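PDB 5F1S: polymeric Immunoglobulin Receptor, which probably binds polymeric immunoglobulins and carries them across mucosal epithelia, its ectodomain being released as secretory component. Local coordinates for residues A[16-21]-A[31-36]. Sequence-based numbering, arbitrary orientation.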
loop_
_atom_site.group_PDB
_atom_site.type_symbol
_atom_site.label_atom_id
_atom_site.label_comp_id
_atom_site.label_asym_id
_atom_site.label_seq_id
_atom_site.Cartn_x
_atom_site.Cartn_y
_atom_site.Cartn_z
ATOM N N VAL A 16 -4.045 5.523 -4.219
ATOM C CA VAL A 16 -3.867 6.311 -3.009
ATOM C C VAL A 16 -4.964 7.363 -2.912
ATOM O O VAL A 16 -5.480 7.847 -3.915
ATOM C CB VAL A 16 -2.487 6.998 -2.917
ATOM C CG1 VAL A 16 -1.363 5.947 -2.820
ATOM C CG2 VAL A 16 -2.251 7.938 -4.076
ATOM N N MET A 17 -5.293 7.704 -1.677
ATOM C CA MET A 17 -6.273 8.733 -1.351
ATOM C C MET A 17 -5.554 9.711 -0.438
ATOM O O MET A 17 -5.185 9.331 0.676
ATOM C CB MET A 17 -7.510 8.146 -0.655
ATOM C CG MET A 17 -8.508 9.199 -0.276
ATOM S SD MET A 17 -9.919 8.419 0.672
ATOM C CE MET A 17 -9.169 8.058 2.163
ATOM N N ILE A 18 -5.338 10.935 -0.911
ATOM C CA ILE A 18 -4.452 11.900 -0.272
ATOM C C ILE A 18 -5.301 13.076 0.199
ATOM O O ILE A 18 -5.863 13.786 -0.643
ATOM C CB ILE A 18 -3.355 12.381 -1.235
ATOM C CG1 ILE A 18 -2.504 11.160 -1.601
ATOM C CG2 ILE A 18 -2.540 13.464 -0.612
ATOM C CD1 ILE A 18 -1.676 11.382 -2.819
ATOM N N PRO A 19 -5.346 13.357 1.503
ATOM C CA PRO A 19 -5.978 14.604 1.987
ATOM C C PRO A 19 -5.031 15.786 1.905
ATOM O O PRO A 19 -3.927 15.758 2.477
ATOM C CB PRO A 19 -6.313 14.279 3.447
ATOM C CG PRO A 19 -5.137 13.362 3.876
ATOM C CD PRO A 19 -4.837 12.537 2.633
ATOM N N CYS A 20 -5.544 16.883 1.357
ATOM C CA CYS A 20 -4.879 18.171 1.351
ATOM C C CYS A 20 -5.723 19.087 2.217
ATOM O O CYS A 20 -6.732 19.633 1.736
ATOM C CB CYS A 20 -4.767 18.728 -0.066
ATOM S SG CYS A 20 -3.729 17.751 -1.230
ATOM N N HIS A 21 -5.311 19.259 3.466
ATOM C CA HIS A 21 -6.050 20.077 4.416
ATOM C C HIS A 21 -5.608 21.533 4.275
ATOM O O HIS A 21 -4.451 21.830 3.985
ATOM C CB HIS A 21 -5.866 19.607 5.866
ATOM C CG HIS A 21 -6.643 18.360 6.205
ATOM N ND1 HIS A 21 -7.929 18.379 6.717
ATOM C CD2 HIS A 21 -6.311 17.064 6.075
ATOM C CE1 HIS A 21 -8.342 17.135 6.900
ATOM N NE2 HIS A 21 -7.367 16.325 6.537
ATOM N N LYS A 31 -8.742 24.470 -6.130
ATOM C CA LYS A 31 -7.700 23.589 -5.603
ATOM C C LYS A 31 -7.072 22.824 -6.755
ATOM O O LYS A 31 -7.727 22.530 -7.767
ATOM C CB LYS A 31 -8.279 22.601 -4.575
ATOM C CG LYS A 31 -9.205 23.227 -3.517
ATOM C CD LYS A 31 -8.515 24.420 -2.810
ATOM C CE LYS A 31 -9.325 24.853 -1.551
ATOM N NZ LYS A 31 -10.724 25.299 -1.889
ATOM N N TYR A 32 -5.800 22.479 -6.604
ATOM C CA TYR A 32 -5.132 21.751 -7.666
ATOM C C TYR A 32 -4.106 20.780 -7.088
ATOM O O TYR A 32 -3.744 20.841 -5.913
ATOM C CB TYR A 32 -4.501 22.703 -8.705
ATOM C CG TYR A 32 -3.361 23.552 -8.224
ATOM C CD1 TYR A 32 -2.056 23.160 -8.434
ATOM C CD2 TYR A 32 -3.588 24.770 -7.588
ATOM C CE1 TYR A 32 -0.982 23.981 -7.997
ATOM C CE2 TYR A 32 -2.533 25.572 -7.141
ATOM C CZ TYR A 32 -1.242 25.166 -7.371
ATOM O OH TYR A 32 -0.194 25.936 -6.947
ATOM N N TRP A 33 -3.710 19.840 -7.938
ATOM C CA TRP A 33 -2.750 18.784 -7.625
ATOM C C TRP A 33 -1.690 18.808 -8.712
ATOM O O TRP A 33 -2.023 18.709 -9.897
ATOM C CB TRP A 33 -3.453 17.434 -7.575
ATOM C CG TRP A 33 -2.645 16.246 -7.293
ATOM C CD1 TRP A 33 -2.367 15.206 -8.146
ATOM C CD2 TRP A 33 -2.040 15.917 -6.048
ATOM N NE1 TRP A 33 -1.618 14.267 -7.506
ATOM C CE2 TRP A 33 -1.453 14.647 -6.195
ATOM C CE3 TRP A 33 -1.981 16.554 -4.808
ATOM C CZ2 TRP A 33 -0.755 14.026 -5.167
ATOM C CZ3 TRP A 33 -1.321 15.925 -3.773
ATOM C CH2 TRP A 33 -0.705 14.675 -3.961
ATOM N N CYS A 34 -0.423 18.963 -8.304
ATOM C CA CYS A 34 0.699 19.267 -9.183
ATOM C C CYS A 34 1.737 18.144 -9.046
ATOM O O CYS A 34 1.898 17.598 -7.963
ATOM C CB CYS A 34 1.361 20.639 -8.791
ATOM S SG CYS A 34 1.625 21.723 -10.240
ATOM N N ARG A 35 2.447 17.817 -10.126
ATOM C CA ARG A 35 3.563 16.862 -10.080
ATOM C C ARG A 35 4.869 17.558 -10.448
ATOM O O ARG A 35 4.914 18.301 -11.442
ATOM C CB ARG A 35 3.300 15.716 -11.030
ATOM C CG ARG A 35 4.373 14.643 -10.946
ATOM C CD ARG A 35 4.153 13.544 -11.938
ATOM N NE ARG A 35 5.238 12.579 -11.700
ATOM C CZ ARG A 35 5.395 11.450 -12.378
ATOM N NH1 ARG A 35 4.548 11.131 -13.350
ATOM N NH2 ARG A 35 6.417 10.650 -12.090
ATOM N N GLY A 36 5.913 17.292 -9.673
ATOM C CA GLY A 36 7.266 17.779 -9.939
ATOM C C GLY A 36 8.017 17.971 -8.637
ATOM O O GLY A 36 7.446 18.196 -7.570
#
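Ile18, Cys20 and Trp33 form part of the core of an immunoglobulin V-set domain, where the canonical disulfide packs against the core tryptophan of strand C. Residues 16-21 belong to strand B and residues 31-35 to strand C. The two strands lie in opposite sheets, with 9.2 Å between the CA atoms of Cys20 and Trp33. No hydrogen bond joins them; the contact is apolar and buried. Trp33 points toward the facing sheet, with CG anti to the backbone N (chi1 179°), and the benzo part of the indole leads. Ile18 CD1 lies 3.6 Å from Trp33 CH2, with Trp33 CZ2 close beside it. The other branch, Ile18 CG2, is 4.0 Å from Trp33 CH2. The two side chains cross at about a right angle. Cys20 SG approaches obliquely, 3.9 Å from Trp33 CZ3, as a sulfur-aromatic contact. Cutting Trp33 back to an alanine is likely to open a gap between the sheets and leave Ile18 CD1, Ile18 CG2 and Cys20 SG without their aromatic neighbour. The Cys20 sulfur is bonded to Cys90 on strand 86-92, which pairs with strand 31-35, so the disulfide also bridges the sheets beside the indole. Met77 of strand 72-77 and Leu45 of strand 43-47 also touch Trp33, and Tyr88 of strand 86-92 meets its ring with the planes at about 15°.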